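Local coordinates for capsular polysaccharide biosynthesis protein (Burkholderia pseudomallei, PDB 4BQN), which binds coenzyme A and probably acts as an acetyltransferase in the biosynthesis of the capsular polysaccharide, at residues A[101-106]-A[239-244]; A[105-110]-A[120-125]; A[133-138]-A[272-277]. The protein carries 1 engineered substitution. All coordinates share one frame; numbering follows the deposited sequence. Where two conformers were deposited one is given.

Interaction 1. Residues A[101-106]-A[239-244]; sequences EGYHPT and MSLYPI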
ATOM      1  N   GLU A 101       1.100   3.893   6.962  1.00  9.01           N
ATOM      2  CA  GLU A 101      -0.111   4.521   7.527  1.00  8.36           C
ATOM      3  C   GLU A 101       0.144   5.949   8.012  1.00  9.46           C
ATOM      4  O   GLU A 101      -0.740   6.576   8.573  1.00 10.73           O
ATOM      5  CB  GLU A 101      -0.692   3.645   8.649  1.00  9.17           C
ATOM      6  CG  GLU A 101      -1.147   2.306   8.114  1.00 10.32           C
ATOM      7  CD  GLU A 101      -1.544   1.337   9.191  1.00 11.29           C
ATOM      8  OE1 GLU A 101      -1.943   1.787  10.283  1.00 11.92           O
ATOM      9  OE2 GLU A 101      -1.446   0.127   8.926  1.00 12.11           O
ATOM     10  N   GLY A 102       1.349   6.471   7.791  1.00  9.16           N
ATOM     11  CA  GLY A 102       1.717   7.726   8.421  1.00  9.56           C
ATOM     12  C   GLY A 102       0.937   8.940   7.965  1.00  9.22           C
ATOM     13  O   GLY A 102       0.786   9.881   8.729  1.00 12.86           O
ATOM     14  N   TYR A 103       0.411   8.945   6.743  1.00  9.24           N
ATOM     15  CA  TYR A 103      -0.413  10.089   6.335  1.00  9.29           C
ATOM     16  C   TYR A 103      -1.832  10.005   6.868  1.00  9.20           C
ATOM     17  O   TYR A 103      -2.464  11.039   7.132  1.00  9.99           O
ATOM     18  CB  TYR A 103      -0.490  10.204   4.820  1.00 10.01           C
ATOM     19  CG  TYR A 103       0.851  10.400   4.177  1.00  9.15           C
ATOM     20  CD1 TYR A 103       1.513  11.625   4.252  1.00 11.31           C
ATOM     21  CD2 TYR A 103       1.454   9.366   3.454  1.00 10.41           C
ATOM     22  CE1 TYR A 103       2.760  11.803   3.657  1.00 11.80           C
ATOM     23  CE2 TYR A 103       2.692   9.533   2.859  1.00 10.72           C
ATOM     24  CZ  TYR A 103       3.330  10.751   2.944  1.00  9.55           C
ATOM     25  OH  TYR A 103       4.545  10.891   2.331  1.00 11.71           O
ATOM     26  N   HIS A 104      -2.339   8.778   6.984  1.00  8.67           N
ATOM     27  CA  HIS A 104      -3.762   8.547   7.263  1.00  9.24           C
ATOM     28  C   HIS A 104      -3.863   7.526   8.385  1.00  9.76           C
ATOM     29  O   HIS A 104      -4.269   6.382   8.176  1.00 10.11           O
ATOM     30  CB  HIS A 104      -4.510   8.058   6.005  1.00  9.78           C
ATOM     31  CG  HIS A 104      -3.980   8.619   4.722  1.00  8.42           C
ATOM     32  ND1 HIS A 104      -3.281   7.848   3.815  1.00 10.07           N
ATOM     33  CD2 HIS A 104      -4.038   9.871   4.193  1.00 10.07           C
ATOM     34  CE1 HIS A 104      -2.927   8.600   2.788  1.00 10.94           C
ATOM     35  NE2 HIS A 104      -3.381   9.832   2.986  1.00 10.15           N
ATOM     36  N   PRO A 105      -3.501   7.936   9.609  1.00  9.14           N
ATOM     37  CA  PRO A 105      -3.357   6.936  10.659  1.00 10.42           C
ATOM     38  C   PRO A 105      -4.697   6.351  11.117  1.00  9.42           C
ATOM     39  O   PRO A 105      -4.708   5.374  11.862  1.00 12.41           O
ATOM     40  CB  PRO A 105      -2.666   7.710  11.804  1.00 12.27           C
ATOM     41  CG  PRO A 105      -2.099   8.929  11.174  1.00 12.02           C
ATOM     42  CD  PRO A 105      -3.016   9.257  10.027  1.00 10.53           C
ATOM     43  N   THR A 106      -5.812   6.948  10.687  1.00 10.09           N
ATOM     44  CA  THR A 106      -7.131   6.448  11.057  1.00 10.04           C
ATOM     45  C   THR A 106      -7.713   5.470  10.029  1.00  9.54           C
ATOM     46  O   THR A 106      -8.820   4.981  10.221  1.00 12.48           O
ATOM     47  CB  THR A 106      -8.134   7.607  11.221  1.00 10.40           C
ATOM     48  OG1 THR A 106      -8.340   8.237   9.962  1.00 11.37           O
ATOM     49  CG2 THR A 106      -7.647   8.635  12.242  1.00 13.75           C
ATOM     50  N   MET A 239      -6.734   9.424  -0.128  1.00 10.54           N
ATOM     51  CA  MET A 239      -7.194   9.719   1.223  1.00 10.15           C
ATOM     52  C   MET A 239      -6.782  11.126   1.628  1.00 10.85           C
ATOM     53  O   MET A 239      -5.705  11.595   1.252  1.00 13.61           O
ATOM     54  CB  MET A 239      -6.668   8.696   2.222  1.00 10.87           C
ATOM     55  CG  MET A 239      -7.255   7.296   2.055  1.00 12.79           C
ATOM     56  SD  MET A 239      -9.005   7.241   2.492  1.00 13.47           S
ATOM     57  CE  MET A 239      -9.758   6.746   0.959  1.00 18.72           C
ATOM     58  N   SER A 240      -7.651  11.796   2.379  1.00 11.66           N
ATOM     59  CA  SER A 240      -7.384  13.147   2.849  0.67 11.34           C
ATOM     60  C   SER A 240      -6.806  13.132   4.265  1.00 12.43           C
ATOM     61  O   SER A 240      -7.272  12.392   5.120  1.00 13.25           O
ATOM     62  CB  SER A 240      -8.684  13.930   2.827  0.67 12.08           C
ATOM     63  OG  SER A 240      -8.465  15.239   3.286  0.67 11.98           O
ATOM     64  N   LEU A 241      -5.791  13.957   4.512  1.00 11.75           N
ATOM     65  CA  LEU A 241      -5.216  14.063   5.849  1.00 11.05           C
ATOM     66  C   LEU A 241      -6.118  14.866   6.785  1.00 10.52           C
ATOM     67  O   LEU A 241      -6.719  15.865   6.372  1.00 12.27           O
ATOM     68  CB  LEU A 241      -3.816  14.677   5.794  1.00 11.33           C
ATOM     69  CG  LEU A 241      -2.685  13.789   5.257  1.00 11.41           C
ATOM     70  CD1 LEU A 241      -2.717  13.608   3.736  1.00 13.04           C
ATOM     71  CD2 LEU A 241      -1.340  14.333   5.698  1.00 15.38           C
ATOM     72  N   TYR A 242      -6.200  14.438   8.039  1.00 11.00           N
ATOM     73  CA  TYR A 242      -7.059  15.124   9.006  1.00  9.83           C
ATOM     74  C   TYR A 242      -6.544  16.546   9.304  1.00 11.41           C
ATOM     75  O   TYR A 242      -5.351  16.832   9.154  1.00 10.96           O
ATOM     76  CB  TYR A 242      -7.138  14.322  10.309  1.00 10.68           C
ATOM     77  CG  TYR A 242      -8.262  13.303  10.365  1.00 10.29           C
ATOM     78  CD1 TYR A 242      -8.442  12.346   9.358  1.00 11.88           C
ATOM     79  CD2 TYR A 242      -9.115  13.266  11.470  1.00 13.08           C
ATOM     80  CE1 TYR A 242      -9.469  11.404   9.442  1.00 12.33           C
ATOM     81  CE2 TYR A 242     -10.141  12.328  11.564  1.00 12.86           C
ATOM     82  CZ  TYR A 242     -10.314  11.405  10.546  1.00 10.99           C
ATOM     83  OH  TYR A 242     -11.323  10.477  10.650  1.00 12.10           O
ATOM     84  N   PRO A 243      -7.446  17.431   9.762  1.00 11.69           N
ATOM     85  CA  PRO A 243      -7.021  18.775  10.149  1.00 12.95           C
ATOM     86  C   PRO A 243      -5.918  18.709  11.199  1.00 10.67           C
ATOM     87  O   PRO A 243      -5.881  17.764  12.004  1.00 11.37           O
ATOM     88  CB  PRO A 243      -8.287  19.379  10.775  1.00 16.76           C
ATOM     89  CG  PRO A 243      -9.428  18.595  10.221  1.00 18.12           C
ATOM     90  CD  PRO A 243      -8.880  17.198  10.061  1.00 15.17           C
ATOM     91  N   ILE A 244      -5.081  19.753  11.205  1.00 12.40           N
ATOM     92  CA  ILE A 244      -3.983  19.954  12.163  1.00 12.33           C
ATOM     93  C   ILE A 244      -2.834  18.986  11.878  1.00 11.09           C
ATOM     94  O   ILE A 244      -1.705  19.419  11.625  1.00 12.08           O
ATOM     95  CB  ILE A 244      -4.446  19.931  13.648  1.00 12.13           C
ATOM     96  CG1 ILE A 244      -5.477  21.049  13.874  1.00 16.27           C
ATOM     97  CG2 ILE A 244      -3.246  20.086  14.588  1.00 14.22           C
ATOM     98  CD1 ILE A 244      -5.994  21.154  15.290  1.00 15.43           C
TER
HETATM   99  O   HOH W   1      -4.817  11.968   8.639  1.00 11.16           O

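Interaction 2. Residues A[105-110]-A[120-125]; sequences PTVNSP and YVDALI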
ATOM      1  N   PRO A 105      -3.501   7.936   9.609  1.00  9.14           N
ATOM      2  CA  PRO A 105      -3.357   6.936  10.659  1.00 10.42           C
ATOM      3  C   PRO A 105      -4.697   6.351  11.117  1.00  9.42           C
ATOM      4  O   PRO A 105      -4.708   5.374  11.862  1.00 12.41           O
ATOM      5  CB  PRO A 105      -2.666   7.710  11.804  1.00 12.27           C
ATOM      6  CG  PRO A 105      -2.099   8.929  11.174  1.00 12.02           C
ATOM      7  CD  PRO A 105      -3.016   9.257  10.027  1.00 10.53           C
ATOM      8  N   THR A 106      -5.812   6.948  10.687  1.00 10.09           N
ATOM      9  CA  THR A 106      -7.131   6.448  11.057  1.00 10.04           C
ATOM     10  C   THR A 106      -7.713   5.470  10.029  1.00  9.54           C
ATOM     11  O   THR A 106      -8.820   4.981  10.221  1.00 12.48           O
ATOM     12  CB  THR A 106      -8.134   7.607  11.221  1.00 10.40           C
ATOM     13  OG1 THR A 106      -8.340   8.237   9.962  1.00 11.37           O
ATOM     14  CG2 THR A 106      -7.647   8.635  12.242  1.00 13.75           C
ATOM     15  N   VAL A 107      -6.985   5.193   8.942  1.00  9.67           N
ATOM     16  CA  VAL A 107      -7.546   4.458   7.802  1.00 10.27           C
ATOM     17  C   VAL A 107      -7.001   3.041   7.764  1.00  9.96           C
ATOM     18  O   VAL A 107      -5.812   2.818   7.944  1.00 10.64           O
ATOM     19  CB  VAL A 107      -7.266   5.193   6.464  1.00  9.93           C
ATOM     20  CG1 VAL A 107      -7.737   4.389   5.257  1.00 12.15           C
ATOM     21  CG2 VAL A 107      -7.901   6.579   6.465  1.00 12.88           C
ATOM     22  N   ASN A 108      -7.870   2.082   7.484  1.00  9.89           N
ATOM     23  CA  ASN A 108      -7.434   0.727   7.192  1.00 10.61           C
ATOM     24  C   ASN A 108      -8.417   0.098   6.205  1.00 10.80           C
ATOM     25  O   ASN A 108      -9.125   0.816   5.506  1.00 12.35           O
ATOM     26  CB  ASN A 108      -7.228  -0.079   8.479  1.00 12.99           C
ATOM     27  CG  ASN A 108      -6.140  -1.123   8.318  1.00 16.48           C
ATOM     28  OD1 ASN A 108      -6.332  -2.121   7.626  1.00 21.37           O
ATOM     29  ND2 ASN A 108      -4.981  -0.883   8.915  1.00 19.44           N
ATOM     30  N   SER A 109      -8.450  -1.223   6.123  0.70 13.39           N
ATOM     31  CA  SER A 109      -9.415  -1.892   5.265  0.70 12.34           C
ATOM     32  C   SER A 109     -10.192  -2.865   6.131  0.70 11.48           C
ATOM     33  O   SER A 109      -9.670  -3.352   7.144  0.70 13.46           O
ATOM     34  CB  SER A 109      -8.709  -2.600   4.121  0.70 15.41           C
ATOM     35  OG  SER A 109      -8.002  -1.653   3.340  0.70 13.93           O
ATOM     36  N   PRO A 110     -11.453  -3.127   5.761  1.00 12.88           N
ATOM     37  CA  PRO A 110     -12.304  -3.998   6.566  1.00 16.08           C
ATOM     38  C   PRO A 110     -11.672  -5.358   6.801  1.00 16.55           C
ATOM     39  O   PRO A 110     -11.092  -5.958   5.869  1.00 20.09           O
ATOM     40  CB  PRO A 110     -13.558  -4.174   5.704  1.00 23.17           C
ATOM     41  CG  PRO A 110     -13.593  -2.998   4.809  1.00 18.63           C
ATOM     42  CD  PRO A 110     -12.175  -2.550   4.604  1.00 15.34           C
ATOM     43  N   TYR A 120     -11.245   0.945   1.433  1.00 12.60           N
ATOM     44  CA  TYR A 120     -10.703   1.535   2.660  1.00 11.94           C
ATOM     45  C   TYR A 120     -11.836   2.062   3.508  1.00 10.57           C
ATOM     46  O   TYR A 120     -12.886   2.466   2.979  1.00 13.31           O
ATOM     47  CB  TYR A 120      -9.740   2.689   2.350  1.00 13.29           C
ATOM     48  CG  TYR A 120      -8.647   2.286   1.411  1.00 12.07           C
ATOM     49  CD1 TYR A 120      -7.478   1.697   1.882  1.00 12.93           C
ATOM     50  CD2 TYR A 120      -8.805   2.437   0.031  1.00 12.05           C
ATOM     51  CE1 TYR A 120      -6.482   1.296   1.000  1.00 12.19           C
ATOM     52  CE2 TYR A 120      -7.817   2.030  -0.851  1.00 12.39           C
ATOM     53  CZ  TYR A 120      -6.667   1.464  -0.360  1.00 11.99           C
ATOM     54  OH  TYR A 120      -5.697   1.083  -1.246  1.00 12.71           O
ATOM     55  N   VAL A 121     -11.627   2.037   4.818  1.00  9.97           N
ATOM     56  CA  VAL A 121     -12.558   2.607   5.772  1.00 10.94           C
ATOM     57  C   VAL A 121     -11.797   3.355   6.859  1.00 11.66           C
ATOM     58  O   VAL A 121     -10.587   3.171   7.038  1.00 12.11           O
ATOM     59  CB  VAL A 121     -13.444   1.524   6.432  1.00 11.67           C
ATOM     60  CG1 VAL A 121     -14.330   0.824   5.399  1.00 13.44           C
ATOM     61  CG2 VAL A 121     -12.603   0.509   7.195  1.00 12.97           C
ATOM     62  N   ASP A 122     -12.502   4.221   7.566  1.00 11.34           N
ATOM     63  CA  ASP A 122     -11.891   4.948   8.663  1.00 11.26           C
ATOM     64  C   ASP A 122     -12.114   4.154   9.948  1.00 11.64           C
ATOM     65  O   ASP A 122     -13.228   4.082  10.474  1.00 12.21           O
ATOM     66  CB  ASP A 122     -12.424   6.383   8.738  1.00 12.24           C
ATOM     67  CG  ASP A 122     -11.616   7.243   9.678  1.00 10.74           C
ATOM     68  OD1 ASP A 122     -11.556   6.900  10.877  1.00 12.26           O
ATOM     69  OD2 ASP A 122     -11.000   8.226   9.202  1.00 12.24           O
ATOM     70  N   ALA A 123     -11.051   3.508  10.414  1.00 11.39           N
ATOM     71  CA  ALA A 123     -11.094   2.697  11.614  1.00 11.65           C
ATOM     72  C   ALA A 123     -11.341   3.504  12.878  1.00 11.68           C
ATOM     73  O   ALA A 123     -11.892   2.968  13.838  1.00 12.73           O
ATOM     74  CB  ALA A 123      -9.823   1.879  11.752  1.00 13.31           C
ATOM     75  N   LEU A 124     -10.942   4.774  12.911  1.00 11.68           N
ATOM     76  CA  LEU A 124     -11.258   5.563  14.100  1.00 11.65           C
ATOM     77  C   LEU A 124     -12.766   5.761  14.203  1.00 13.15           C
ATOM     78  O   LEU A 124     -13.315   5.720  15.290  1.00 13.21           O
ATOM     79  CB  LEU A 124     -10.509   6.897  14.104  1.00 13.43           C
ATOM     80  CG  LEU A 124     -10.581   7.628  15.452  1.00 12.75           C
ATOM     81  CD1 LEU A 124      -9.947   6.820  16.580  1.00 19.39           C
ATOM     82  CD2 LEU A 124      -9.912   8.981  15.331  1.00 14.46           C
ATOM     83  N   ILE A 125     -13.429   5.964  13.067  1.00 11.30           N
ATOM     84  CA  ILE A 125     -14.899   6.006  13.036  1.00 13.15           C
ATOM     85  C   ILE A 125     -15.490   4.701  13.575  1.00 12.88           C
ATOM     86  O   ILE A 125     -16.446   4.737  14.339  1.00 13.88           O
ATOM     87  CB  ILE A 125     -15.421   6.398  11.643  1.00 11.97           C
ATOM     88  CG1 ILE A 125     -15.148   7.885  11.452  1.00 13.10           C
ATOM     89  CG2 ILE A 125     -16.916   6.097  11.489  1.00 14.10           C
ATOM     90  CD1 ILE A 125     -15.586   8.467  10.129  1.00 13.81           C
TER

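Interaction 3. Residues A[133-138]-A[272-277]; sequences VDKETY and YLLEQF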
ATOM      1  N   VAL A 133     -20.431   7.269  19.914  1.00 23.65           N
ATOM      2  CA  VAL A 133     -20.209   8.666  19.552  1.00 20.04           C
ATOM      3  C   VAL A 133     -21.011   8.890  18.280  1.00 21.82           C
ATOM      4  O   VAL A 133     -20.840   8.142  17.312  1.00 24.43           O
ATOM      5  CB  VAL A 133     -18.707   8.970  19.335  1.00 19.81           C
ATOM      6  CG1 VAL A 133     -18.513  10.343  18.707  1.00 23.48           C
ATOM      7  CG2 VAL A 133     -17.971   8.900  20.666  1.00 25.36           C
ATOM      8  N   ASP A 134     -21.912   9.878  18.288  1.00 27.22           N
ATOM      9  CA  ASP A 134     -22.734  10.175  17.109  0.60 26.68           C
ATOM     10  C   ASP A 134     -21.911  10.827  16.002  1.00 20.84           C
ATOM     11  O   ASP A 134     -20.891  11.482  16.273  1.00 20.99           O
ATOM     12  CB  ASP A 134     -23.986  11.014  17.442  0.60 39.52           C
ATOM     13  CG  ASP A 134     -23.947  11.647  18.832  0.60 46.75           C
ATOM     14  OD1 ASP A 134     -22.849  11.879  19.386  0.60 55.26           O
ATOM     15  OD2 ASP A 134     -25.041  11.915  19.377  0.60 58.22           O
ATOM     16  N   LYS A 135     -22.344  10.645  14.756  1.00 22.27           N
ATOM     17  CA  LYS A 135     -21.582  11.133  13.608  0.50 20.20           C
ATOM     18  C   LYS A 135     -21.374  12.649  13.634  1.00 18.50           C
ATOM     19  O   LYS A 135     -20.303  13.146  13.261  1.00 20.78           O
ATOM     20  CB  LYS A 135     -22.208  10.661  12.287  0.50 20.74           C
ATOM     21  CG  LYS A 135     -23.629  11.130  12.031  0.50 22.20           C
ATOM     22  CD  LYS A 135     -24.238  10.419  10.830  0.50 25.28           C
ATOM     23  CE  LYS A 135     -25.538  11.079  10.406  0.50 26.31           C
ATOM     24  NZ  LYS A 135     -26.570  11.045  11.480  0.50 37.45           N
ATOM     25  N   GLU A 136     -22.383  13.381  14.104  1.00 19.47           N
ATOM     26  CA  GLU A 136     -22.303  14.835  14.187  0.60 22.07           C
ATOM     27  C   GLU A 136     -21.229  15.266  15.187  1.00 19.71           C
ATOM     28  O   GLU A 136     -20.462  16.205  14.927  1.00 21.98           O
ATOM     29  CB  GLU A 136     -23.665  15.419  14.570  0.60 30.35           C
ATOM     30  CG  GLU A 136     -24.777  15.137  13.563  0.60 30.56           C
ATOM     31  CD  GLU A 136     -25.418  13.757  13.698  0.60 21.07           C
ATOM     32  OE1 GLU A 136     -25.158  13.029  14.687  0.60 24.23           O
ATOM     33  OE2 GLU A 136     -26.211  13.396  12.801  0.60 35.70           O
ATOM     34  N   THR A 137     -21.162  14.562  16.320  1.00 21.06           N
ATOM     35  CA  THR A 137     -20.151  14.825  17.347  1.00 19.27           C
ATOM     36  C   THR A 137     -18.750  14.579  16.784  1.00 17.29           C
ATOM     37  O   THR A 137     -17.838  15.384  16.981  1.00 18.67           O
ATOM     38  CB  THR A 137     -20.382  13.976  18.610  1.00 21.40           C
ATOM     39  OG1 THR A 137     -21.682  14.261  19.137  1.00 29.40           O
ATOM     40  CG2 THR A 137     -19.343  14.289  19.678  1.00 24.67           C
ATOM     41  N   TYR A 138     -18.591  13.474  16.060  1.00 16.90           N
ATOM     42  CA  TYR A 138     -17.305  13.153  15.451  1.00 14.85           C
ATOM     43  C   TYR A 138     -16.867  14.260  14.497  1.00 15.24           C
ATOM     44  O   TYR A 138     -15.716  14.722  14.562  1.00 15.14           O
ATOM     45  CB  TYR A 138     -17.383  11.819  14.720  1.00 16.20           C
ATOM     46  CG  TYR A 138     -16.044  11.272  14.269  1.00 15.36           C
ATOM     47  CD1 TYR A 138     -15.462  11.685  13.068  1.00 15.75           C
ATOM     48  CD2 TYR A 138     -15.373  10.324  15.040  1.00 14.49           C
ATOM     49  CE1 TYR A 138     -14.235  11.169  12.653  1.00 14.08           C
ATOM     50  CE2 TYR A 138     -14.143   9.809  14.651  1.00 13.44           C
ATOM     51  CZ  TYR A 138     -13.583  10.225  13.453  1.00 11.77           C
ATOM     52  OH  TYR A 138     -12.363   9.704  13.070  1.00 12.76           O
ATOM     53  N   TYR A 272     -18.154  12.333   3.121  1.00 15.56           N
ATOM     54  CA  TYR A 272     -17.348  11.114   3.147  1.00 14.94           C
ATOM     55  C   TYR A 272     -17.365  10.480   4.546  1.00 14.89           C
ATOM     56  O   TYR A 272     -17.639   9.273   4.717  1.00 14.54           O
ATOM     57  CB  TYR A 272     -15.902  11.379   2.686  1.00 15.20           C
ATOM     58  CG  TYR A 272     -15.061  10.124   2.797  1.00 13.50           C
ATOM     59  CD1 TYR A 272     -15.031   9.190   1.763  1.00 17.25           C
ATOM     60  CD2 TYR A 272     -14.355   9.831   3.971  1.00 13.75           C
ATOM     61  CE1 TYR A 272     -14.298   8.015   1.879  1.00 15.94           C
ATOM     62  CE2 TYR A 272     -13.620   8.661   4.102  1.00 13.73           C
ATOM     63  CZ  TYR A 272     -13.592   7.756   3.052  1.00 13.44           C
ATOM     64  OH  TYR A 272     -12.869   6.603   3.199  1.00 16.00           O
ATOM     65  N   LEU A 273     -17.078  11.295   5.553  1.00 13.10           N
ATOM     66  CA  LEU A 273     -16.986  10.785   6.914  1.00 12.97           C
ATOM     67  C   LEU A 273     -18.354  10.393   7.474  1.00 13.61           C
ATOM     68  O   LEU A 273     -18.487   9.391   8.161  1.00 13.67           O
ATOM     69  CB  LEU A 273     -16.265  11.788   7.818  1.00 14.27           C
ATOM     70  CG  LEU A 273     -14.783  12.017   7.471  1.00 13.85           C
ATOM     71  CD1 LEU A 273     -14.255  13.210   8.248  1.00 16.67           C
ATOM     72  CD2 LEU A 273     -13.945  10.771   7.748  1.00 15.30           C
ATOM     73  N   LEU A 274     -19.380  11.179   7.177  1.00 15.58           N
ATOM     74  CA  LEU A 274     -20.734  10.794   7.559  1.00 16.60           C
ATOM     75  C   LEU A 274     -21.133   9.449   6.944  1.00 15.98           C
ATOM     76  O   LEU A 274     -21.747   8.609   7.616  1.00 17.80           O
ATOM     77  CB  LEU A 274     -21.724  11.891   7.168  1.00 17.83           C
ATOM     78  CG  LEU A 274     -21.620  13.215   7.941  1.00 20.50           C
ATOM     79  CD1 LEU A 274     -22.500  14.285   7.318  1.00 22.45           C
ATOM     80  CD2 LEU A 274     -21.928  13.061   9.424  1.00 23.62           C
ATOM     81  N   GLU A 275     -20.774   9.233   5.681  1.00 16.25           N
ATOM     82  CA  GLU A 275     -21.070   7.960   5.007  1.00 17.59           C
ATOM     83  C   GLU A 275     -20.312   6.784   5.623  1.00 15.58           C
ATOM     84  O   GLU A 275     -20.797   5.661   5.638  1.00 15.49           O
ATOM     85  CB  GLU A 275     -20.799   8.071   3.504  1.00 19.11           C
ATOM     86  CG  GLU A 275     -21.810   8.934   2.759  1.00 27.98           C
ATOM     87  CD  GLU A 275     -21.541   9.060   1.264  1.00 41.93           C
ATOM     88  OE1 GLU A 275     -20.756   8.256   0.717  1.00 43.70           O
ATOM     89  OE2 GLU A 275     -22.122   9.971   0.633  1.00 60.65           O
ATOM     90  N   GLN A 276     -19.118   7.042   6.143  1.00 14.14           N
ATOM     91  CA  GLN A 276     -18.394   6.002   6.889  1.00 12.89           C
ATOM     92  C   GLN A 276     -19.195   5.550   8.107  1.00 13.56           C
ATOM     93  O   GLN A 276     -19.326   4.347   8.371  1.00 14.05           O
ATOM     94  CB  GLN A 276     -16.993   6.484   7.310  1.00 14.70           C
ATOM     95  CG  GLN A 276     -16.032   6.660   6.143  1.00 14.71           C
ATOM     96  CD  GLN A 276     -15.538   5.326   5.614  1.00 14.69           C
ATOM     97  OE1 GLN A 276     -15.044   4.495   6.373  1.00 14.49           O
ATOM     98  NE2 GLN A 276     -15.688   5.107   4.312  1.00 19.37           N
ATOM     99  N   PHE A 277     -19.733   6.509   8.859  1.00 14.56           N
ATOM    100  CA  PHE A 277     -20.609   6.156   9.984  1.00 14.08           C
ATOM    101  C   PHE A 277     -21.776   5.293   9.516  1.00 14.09           C
ATOM    102  O   PHE A 277     -22.067   4.259  10.121  1.00 15.97           O
ATOM    103  CB  PHE A 277     -21.126   7.401  10.717  1.00 15.67           C
ATOM    104  CG  PHE A 277     -20.201   7.895  11.790  1.00 15.19           C
ATOM    105  CD1 PHE A 277     -20.305   7.407  13.097  1.00 17.27           C
ATOM    106  CD2 PHE A 277     -19.204   8.828  11.496  1.00 16.54           C
ATOM    107  CE1 PHE A 277     -19.447   7.842  14.095  1.00 16.50           C
ATOM    108  CE2 PHE A 277     -18.351   9.275  12.497  1.00 15.09           C
ATOM    109  CZ  PHE A 277     -18.461   8.768  13.788  1.00 15.52           C
TER

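Interaction 1. Residues A[101-106]-A[239-244]
The imidazole of His-104 is sandwiched between two methylene groups: Tyr-103 CB covers the centre of one face, and Met-239 CB, arriving from 239-244, covers the centre of the other. Both segments are loops, 101-106 leading into strand 107-108, whereas the loop holding 239-244 lies between helix 204-217 and strand 260-262. The Met-239 CB stands 3.5 Å from the centroid of the His-104 ring and only 10° off its normal, a CH-pi contact in which the two side chains cross at about a right angle. Two further rings are met less squarely. Leu-241 CD2 lies at the edge of the Tyr-103 ring, near its plane and 4.2 Å from CD1, while Thr-106 CG2 sits over one face of the Tyr-242 ring, offset toward the rim. Residues 239-244 run past the first loop in an extended conformation, the touching parts being 79° apart in direction. With CG anti to its own carbonyl carbon (chi1 -74°), Leu-241 brings that atom to 3.3 Å from Tyr-103 O, and its CD1 reaches the His-104 ring obliquely. The backbones are joined through a water, which donates to Tyr-103 O at 2.9 Å and accepts from Tyr-242 N at 2.9 Å. The polar ends lead into the surrounding fold: Tyr-103 OH is held by the backbone of Cys-190, Lys-193 and Leu-195, and Tyr-242 OH by Asp-122 and Tyr-138. On the side of the loop toward the ligand, Glu-101 touches coenzyme A, forms a salt bridge with Arg-299 and hydrogen-bonds to His-99, a residue of the coenzyme A site. Thr-106 OG1, itself bonded to Asp-122, comes within 3.4 Å of Tyr-242 CE1.

Interaction 2. Residues A[105-110]-A[120-125]
Thr-106 and Asp-122 close the tight end of a small two-stranded antiparallel sheet, strand 107-108 against 121-122, just where the second strand turns into helix 123-130. The hydroxyl OG1 of Thr-106 donates to Asp-122 OD2 at 2.8 Å, reaching it from above the carboxylate plane, 44° out of it. Asp-122 is the N-cap of that helix. Its CG lies anti to the backbone N (chi1 -168°), and OD1 caps the helix by accepting from Ile-125 N at 3.0 Å, on the anti side; OD2, besides Thr-106 OG1, has Tyr-242 OH as a partner. Thr-106 O meets the first turn through two weak bonds, from Ala-123 N and Leu-124 N, and Thr-106 CG2 packs 3.8 Å from Leu-124 CB. Between the strands, Asn-108 and Val-121 form the hydrogen-bonded pair: Asn-108 N reaches Val-121 O at 3.0 Å, and Val-121 N returns to Asn-108 O at 2.9 Å. Val-107 and Asp-122 are the non-hydrogen-bonded pair beside it. The opposite end is looser and partly exposed: there Pro-110 CG rests on Val-121 CG1 at 3.9 Å. Tyr-120 bonds through OH to Asn-200 of the coenzyme A site, while Asn-108 OD1 accepts from the next backbone amide, Ser-109 N, at 2.7 Å.

Interaction 3. Residues A[133-138]-A[272-277]
Phe-277 carries this contact, and its ring is met atom by atom by the start of helix 135-140 and the loop just before it. At the root, Phe-277 CB lies 3.8 Å from Lys-135 CB. Next out, CG of Phe-277 is touched by the same Lys-135 CB at 3.5 Å, with CD1 and CD2 on the two flanks also within its reach. Lys-135 CA hangs over the middle of the ring, 3.7 Å from the Phe-277 centroid and 2° off the ring normal, an almost perfectly vertical CH-pi contact; CA and CB of Lys-135 together cover that face. Farther along, CE1 of Phe-277 comes 3.5 Å from Val-133 O, approached obliquely. The contact thus joins two alpha-helices, the first turn of 135-140 against the middle of 269-281, with Asp-134 at the N-cap position, although its side chain makes no capping bond. At the far end of the phenyl ring, CE2 and CZ press on Tyr-138, with Phe-277 CZ 3.4 Å from Tyr-138 CB. Because CG of Tyr-138 is anti to its backbone N (chi1 -169°), the phenol swings toward the phenylalanine and offers its face to the Phe-277 edge: an offset edge-to-face pair with centroids 5.2 Å apart and planes at 69°. Helix 123-130 adds Ile-125 and Val-129 to the surroundings of Phe-277. Toward solvent, Leu-274 CD2 meets CG and CD of Lys-135, the two side chains crossing at about a right angle. Lys-135 and Glu-136 are each modelled in two conformers; in the ones described here Lys-135 CG is 3.7 Å from Leu-274 CD2, and NZ runs on to a tentative salt bridge with Glu-136 OE2.

Three probable hydrogen bonds tie the contacts together. Tyr-242 of interaction 1 places its OH 2.7 Å from Asp-122 OD2 of interaction 2 and 2.7 Å from Tyr-138 OH of interaction 3, while Gln-276 OE1 of interaction 3 lies 2.8 Å from Asp-122 N. Thr-106 belongs to interactions 1 and 2 alike, whose centres are about 10 Å apart. The side chain of Asn-108 in interaction 2 is about 5 Å from the bound coenzyme A. Glu-101, in segment 101-106 but outside the contact itself, touches the ligand, whereas the side chain of Met-239 is about 12 Å from it. Interaction 3, its centre about 13 Å from that of interaction 2, lies away from the coenzyme A site.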